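Local coordinates for HEPN domain-containing protein (Sulfolobus tokodaii, PDB 1WOL) that is of unknown function but belongs to the HEPN family of helical domains, some of whose members are thought to bind nucleotides or cleave RNA, at residues A[56-61]-A[71-76]; A[40-45]-A[115-120]. One frame throughout, in Å; residues are numbered along the deposited sequence.

Contact 1. Residues A[56-61]-A[71-76]; sequences HSISHL and QCATFL. With TBU (tertiary-butyl alcohol), chain C.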
loop_
_atom_site.group_PDB
_atom_site.type_symbol
_atom_site.label_atom_id
_atom_site.label_comp_id
_atom_site.label_asym_id
_atom_site.label_seq_id
_atom_site.Cartn_x
_atom_site.Cartn_y
_atom_site.Cartn_z
ATOM N N HIS A 56 -5.583 7.788 6.001
ATOM C CA HIS A 56 -4.684 7.124 5.050
ATOM C C HIS A 56 -4.146 5.843 5.655
ATOM O O HIS A 56 -3.219 5.220 5.132
ATOM C CB HIS A 56 -3.523 8.036 4.681
ATOM C CG HIS A 56 -3.922 9.169 3.783
ATOM N ND1 HIS A 56 -3.929 10.491 4.198
ATOM C CD2 HIS A 56 -4.387 9.167 2.517
ATOM C CE1 HIS A 56 -4.387 11.248 3.216
ATOM N NE2 HIS A 56 -4.675 10.470 2.187
ATOM N N SER A 57 -4.696 5.450 6.778
ATOM C CA SER A 57 -4.246 4.196 7.385
ATOM C C SER A 57 -4.985 3.098 6.627
ATOM O O SER A 57 -6.218 3.102 6.595
ATOM C CB SER A 57 -4.674 4.140 8.819
ATOM O OG SER A 57 -4.579 2.783 9.220
ATOM N N ILE A 58 -4.271 2.143 5.984
ATOM C CA ILE A 58 -4.977 1.144 5.257
ATOM C C ILE A 58 -5.745 0.229 6.226
ATOM O O ILE A 58 -6.831 -0.220 5.955
ATOM C CB ILE A 58 -3.984 0.323 4.451
ATOM C CG1 ILE A 58 -3.318 1.206 3.453
ATOM C CG2 ILE A 58 -4.727 -0.821 3.732
ATOM C CD1 ILE A 58 -1.839 0.732 3.136
ATOM N N SER A 59 -5.137 -0.016 7.366
ATOM C CA SER A 59 -5.748 -0.825 8.368
ATOM C C SER A 59 -7.067 -0.250 8.936
ATOM O O SER A 59 -7.972 -0.965 9.265
ATOM C CB SER A 59 -4.781 -1.013 9.522
ATOM O OG SER A 59 -5.347 -1.934 10.426
ATOM N N HIS A 60 -7.154 1.067 9.044
ATOM C CA HIS A 60 -8.370 1.629 9.621
ATOM C C HIS A 60 -9.414 1.639 8.586
ATOM O O HIS A 60 -10.553 1.634 8.942
ATOM C CB HIS A 60 -8.145 3.071 10.146
ATOM C CG HIS A 60 -7.227 3.157 11.339
ATOM N ND1 HIS A 60 -7.250 2.234 12.375
ATOM C CD2 HIS A 60 -6.392 4.152 11.741
ATOM C CE1 HIS A 60 -6.480 2.663 13.367
ATOM N NE2 HIS A 60 -5.944 3.825 13.007
ATOM N N LEU A 61 -9.042 1.585 7.296
ATOM C CA LEU A 61 -10.008 1.575 6.224
ATOM C C LEU A 61 -10.719 0.226 6.070
ATOM O O LEU A 61 -11.809 0.133 5.565
ATOM C CB LEU A 61 -9.347 1.929 4.875
ATOM C CG LEU A 61 -8.832 3.334 4.526
ATOM C CD1 LEU A 61 -8.125 3.305 3.151
ATOM C CD2 LEU A 61 -10.045 4.265 4.470
ATOM N N GLN A 71 -2.398 -8.115 8.320
ATOM C CA GLN A 71 -0.951 -8.129 8.584
ATOM C C GLN A 71 -0.227 -7.286 7.519
ATOM O O GLN A 71 0.685 -6.464 7.838
ATOM C CB GLN A 71 -0.352 -9.536 8.557
ATOM C CG GLN A 71 -0.902 -10.261 9.766
ATOM C CD GLN A 71 -0.702 -11.735 9.652
ATOM O OE1 GLN A 71 -0.025 -12.245 8.702
ATOM N NE2 GLN A 71 -1.218 -12.387 10.587
ATOM N N CYS A 72 -0.613 -7.450 6.257
ATOM C CA CYS A 72 0.058 -6.598 5.258
ATOM C C CYS A 72 -0.404 -5.133 5.343
ATOM O O CYS A 72 0.435 -4.293 4.970
ATOM C CB CYS A 72 -0.294 -7.095 3.835
ATOM S SG CYS A 72 0.805 -8.448 3.277
ATOM N N ALA A 73 -1.678 -4.864 5.605
ATOM C CA ALA A 73 -2.083 -3.442 5.742
ATOM C C ALA A 73 -1.259 -2.834 6.926
ATOM O O ALA A 73 -0.700 -1.746 6.763
ATOM C CB ALA A 73 -3.596 -3.370 6.007
ATOM N N THR A 74 -1.195 -3.470 8.072
ATOM C CA THR A 74 -0.396 -2.916 9.196
ATOM C C THR A 74 1.044 -2.670 8.777
ATOM O O THR A 74 1.658 -1.605 9.106
ATOM C CB THR A 74 -0.498 -3.863 10.426
ATOM O OG1 THR A 74 -1.865 -3.813 10.826
ATOM C CG2 THR A 74 0.478 -3.486 11.633
ATOM N N PHE A 75 1.636 -3.630 8.039
ATOM C CA PHE A 75 3.027 -3.519 7.620
ATOM C C PHE A 75 3.137 -2.343 6.660
ATOM O O PHE A 75 4.160 -1.574 6.779
ATOM C CB PHE A 75 3.440 -4.832 6.917
ATOM C CG PHE A 75 4.799 -4.840 6.334
ATOM C CD1 PHE A 75 5.935 -4.851 7.119
ATOM C CD2 PHE A 75 4.977 -4.791 4.922
ATOM C CE1 PHE A 75 7.214 -4.790 6.521
ATOM C CE2 PHE A 75 6.271 -4.739 4.366
ATOM C CZ PHE A 75 7.401 -4.731 5.135
ATOM N N LEU A 76 2.260 -2.211 5.664
ATOM C CA LEU A 76 2.414 -1.128 4.689
ATOM C C LEU A 76 2.148 0.251 5.346
ATOM O O LEU A 76 2.706 1.270 4.889
ATOM C CB LEU A 76 1.483 -1.323 3.529
ATOM C CG LEU A 76 2.029 -2.435 2.583
ATOM C CD1 LEU A 76 0.950 -2.651 1.464
ATOM C CD2 LEU A 76 3.354 -2.025 1.987
HETATM O O TBU C . 4.938 -10.651 6.683
HETATM C C TBU C . 5.062 -9.227 6.528
HETATM C C1 TBU C . 5.885 -8.768 7.793
HETATM C C2 TBU C . 3.683 -8.624 6.559
HETATM C C3 TBU C . 5.731 -8.966 5.211
#
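Ile58 and Ser59 set the short helix 58-61 against Ala73, Thr74 and Leu76 on helix 67-77 of the HEPN helical bundle. The apolar part rests on Ile58. With chi1 at -63°, CG1 stands beside the backbone N and CG2 is anti to it, which brings the CG2 methyl to 3.6 Å from CB of Ala73. The other branch reaches the next turn, where Ile58 CD1 stands 3.9 Å from Leu76 CB. Ala73 CB also abuts the backbone of Ser59, so the small alanine lets the two backbones approach closely: the CA atoms of Ser59 and Ala73 are 5.2 Å apart.

Polar capping marks the start of helix 58-61. Ser57 is the N-cap, its OG accepting from His60 N at 3.1 Å, and Asp77, just past 71-76, accepts from the amides of Ile58 and Ser59 and also bonds Ser57 OG. Separately, Ser59 OG approaches Thr74 OG1 to 4.0 Å, a contact rather than a bond; the Thr74 hydroxyl is bonded to Leu70 O.

Helix 67-77 is further fixed by the Cys72-Cys109 disulfide. On the same helix, Phe75 meets a bound tertiary-butyl alcohol, whose C3 lies over the ring centre, 4.2 Å above its plane.

Contact 2. Residues A[40-45]-A[115-120]; sequences KAVKGL and NWVKGQ
Leu45 and Val117 mark the nearest backbone approach, with 6.0 Å between their CA atoms, of two helical segments that run almost alongside each other in the same direction. Their axes are inclined by 18° and come within 9.3 Å, close enough for aliphatic side chains to fill the space between them without polar links.

Val117 projects at the 40-45 helix and spreads its two methyls over one turn of it. CG1, set trans to the backbone N (chi1 165°), presses on the carbonyl oxygen of Ala41 at 3.3 Å, an atom already engaged by the helical bond from Leu45 N, and also touches Leu45 CB. CG2 meets the side chains of Ala41 and Val42: it lies 4.0 Å from Ala41 CB and 4.2 Å from Val42 CG2, the two valine side chains crossing at roughly a right angle.

Leu45 answers from the other helix by lying alongside the pair formed by Trp116 and Gln120. Its CD2 meets the six-membered ring of the indole obliquely, 3.9 Å from Trp116 CZ3, and also touches the amide end of Gln120, while CD1 rests on Gln120 CB at 3.8 Å. The extended side chain of Gln120 carries its amide over one face of the indole. Exchanging Gln120 for an alanine would probably uncover that face of Trp116 and open a gap beside Leu45 CD2.

Helix 4-23 packs on both partners, Ile8 touching Val117 and Glu12 forming a salt bridge with Lys118, while Gln10 and Asp14 meet Lys40. Helix 58-61 bears on the 40-45 side, and Leu62 and Pro66, in the loop leading to helix 67-77, pack on Trp116.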
loop_
_atom_site.group_PDB
_atom_site.type_symbol
_atom_site.label_atom_id
_atom_site.label_comp_id
_atom_site.label_asym_id
_atom_site.label_seq_id
_atom_site.Cartn_x
_atom_site.Cartn_y
_atom_site.Cartn_z
ATOM N N LYS A 40 -4.828 2.887 -2.543
ATOM C CA LYS A 40 -5.720 3.137 -3.642
ATOM C C LYS A 40 -6.664 1.967 -3.886
ATOM O O LYS A 40 -7.862 2.154 -4.157
ATOM C CB LYS A 40 -4.949 3.541 -4.883
ATOM C CG LYS A 40 -4.349 5.039 -4.944
ATOM C CD LYS A 40 -4.090 5.892 -3.731
ATOM C CE LYS A 40 -3.651 7.268 -4.141
ATOM N NZ LYS A 40 -3.573 7.970 -2.895
ATOM N N ALA A 41 -6.152 0.751 -3.847
ATOM C CA ALA A 41 -7.024 -0.437 -4.013
ATOM C C ALA A 41 -8.100 -0.508 -2.946
ATOM O O ALA A 41 -9.213 -0.752 -3.361
ATOM C CB ALA A 41 -6.104 -1.673 -3.892
ATOM N N VAL A 42 -7.752 -0.275 -1.699
ATOM C CA VAL A 42 -8.753 -0.362 -0.591
ATOM C C VAL A 42 -9.701 0.796 -0.763
ATOM O O VAL A 42 -10.904 0.557 -0.620
ATOM C CB VAL A 42 -8.060 -0.413 0.710
ATOM C CG1 VAL A 42 -9.070 -0.292 1.845
ATOM C CG2 VAL A 42 -7.373 -1.802 0.800
ATOM N N LYS A 43 -9.236 1.964 -1.239
ATOM C CA LYS A 43 -10.310 3.011 -1.427
ATOM C C LYS A 43 -11.245 2.683 -2.599
ATOM O O LYS A 43 -12.508 3.095 -2.589
ATOM C CB LYS A 43 -9.582 4.402 -1.655
ATOM C CG LYS A 43 -9.261 4.981 -0.323
ATOM C CD LYS A 43 -8.428 6.206 -0.281
ATOM C CE LYS A 43 -8.429 6.840 1.115
ATOM N NZ LYS A 43 -7.205 7.789 1.193
ATOM N N GLY A 44 -10.744 1.986 -3.588
ATOM C CA GLY A 44 -11.507 1.504 -4.696
ATOM C C GLY A 44 -12.589 0.528 -4.165
ATOM O O GLY A 44 -13.725 0.538 -4.588
ATOM N N LEU A 45 -12.119 -0.383 -3.312
ATOM C CA LEU A 45 -13.098 -1.368 -2.738
ATOM C C LEU A 45 -14.169 -0.648 -1.910
ATOM O O LEU A 45 -15.374 -0.996 -1.994
ATOM C CB LEU A 45 -12.349 -2.325 -1.806
ATOM C CG LEU A 45 -13.231 -3.370 -1.063
ATOM C CD1 LEU A 45 -13.795 -4.286 -2.058
ATOM C CD2 LEU A 45 -12.350 -4.014 0.031
ATOM N N ASN A 115 -4.835 -7.910 -5.101
ATOM C CA ASN A 115 -5.580 -9.081 -5.690
ATOM C C ASN A 115 -6.791 -9.352 -4.824
ATOM O O ASN A 115 -7.843 -9.846 -5.402
ATOM C CB ASN A 115 -4.733 -10.365 -5.622
ATOM C CG ASN A 115 -3.633 -10.414 -6.542
ATOM O OD1 ASN A 115 -3.641 -9.799 -7.540
ATOM N ND2 ASN A 115 -2.642 -11.319 -6.218
ATOM N N TRP A 116 -6.680 -9.153 -3.521
ATOM C CA TRP A 116 -7.837 -9.460 -2.587
ATOM C C TRP A 116 -8.944 -8.437 -2.910
ATOM O O TRP A 116 -10.115 -8.764 -3.021
ATOM C CB TRP A 116 -7.311 -9.387 -1.216
ATOM C CG TRP A 116 -8.408 -9.426 -0.183
ATOM C CD1 TRP A 116 -9.081 -10.592 0.307
ATOM C CD2 TRP A 116 -8.960 -8.327 0.529
ATOM N NE1 TRP A 116 -9.993 -10.209 1.298
ATOM C CE2 TRP A 116 -9.930 -8.844 1.459
ATOM C CE3 TRP A 116 -8.708 -6.948 0.502
ATOM C CZ2 TRP A 116 -10.654 -8.026 2.349
ATOM C CZ3 TRP A 116 -9.434 -6.147 1.378
ATOM C CH2 TRP A 116 -10.393 -6.684 2.289
ATOM N N VAL A 117 -8.580 -7.181 -3.192
ATOM C CA VAL A 117 -9.614 -6.233 -3.550
ATOM C C VAL A 117 -10.198 -6.606 -4.891
ATOM O O VAL A 117 -11.421 -6.547 -5.060
ATOM C CB VAL A 117 -8.944 -4.762 -3.664
ATOM C CG1 VAL A 117 -9.929 -3.814 -4.419
ATOM C CG2 VAL A 117 -8.596 -4.310 -2.325
ATOM N N LYS A 118 -9.409 -6.963 -5.915
ATOM C CA LYS A 118 -9.939 -7.249 -7.243
ATOM C C LYS A 118 -10.961 -8.412 -7.156
ATOM O O LYS A 118 -12.002 -8.389 -7.859
ATOM C CB LYS A 118 -8.807 -7.484 -8.207
ATOM C CG LYS A 118 -8.144 -6.145 -8.545
ATOM C CD LYS A 118 -6.943 -6.409 -9.422
ATOM C CE LYS A 118 -7.150 -6.512 -10.872
ATOM N NZ LYS A 118 -5.675 -6.987 -11.284
ATOM N N GLY A 119 -10.674 -9.312 -6.244
ATOM C CA GLY A 119 -11.510 -10.501 -6.142
ATOM C C GLY A 119 -12.895 -10.122 -5.670
ATOM O O GLY A 119 -13.887 -10.922 -5.815
ATOM N N GLN A 120 -13.038 -8.997 -5.033
ATOM C CA GLN A 120 -14.323 -8.633 -4.468
ATOM C C GLN A 120 -15.136 -7.720 -5.296
ATOM O O GLN A 120 -16.330 -7.468 -4.977
ATOM C CB GLN A 120 -14.097 -7.968 -3.135
ATOM C CG GLN A 120 -13.531 -8.896 -2.024
ATOM C CD GLN A 120 -13.075 -8.111 -0.844
ATOM O OE1 GLN A 120 -11.843 -7.745 -0.746
ATOM N NE2 GLN A 120 -13.959 -7.823 0.105
#

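From the N terminus the chain first lays down helix 4-23, then helix 27-48, which carries residues 40-45. It turns into helix 58-61 and, after a loop, into helix 67-77, where contact 1 closes a short loop with 9 residues between its segments. A long, largely non-helical excursion then leads to helix 100-120, whose last turns return beside 40-45, so that contact 2 closes a loop with 69 intervening residues and encloses all of contact 1. The two interfaces meet at Val42 and Lys43: Val42 CG1 lies 3.8 Å from Leu61 CB, Val42 CG2 4.1 Å from Ile58 CG2, and Lys43 CG 4.0 Å from Leu61 CD1. Helix 58-61 is thereby tied to both helix 67-77 and helix 27-48.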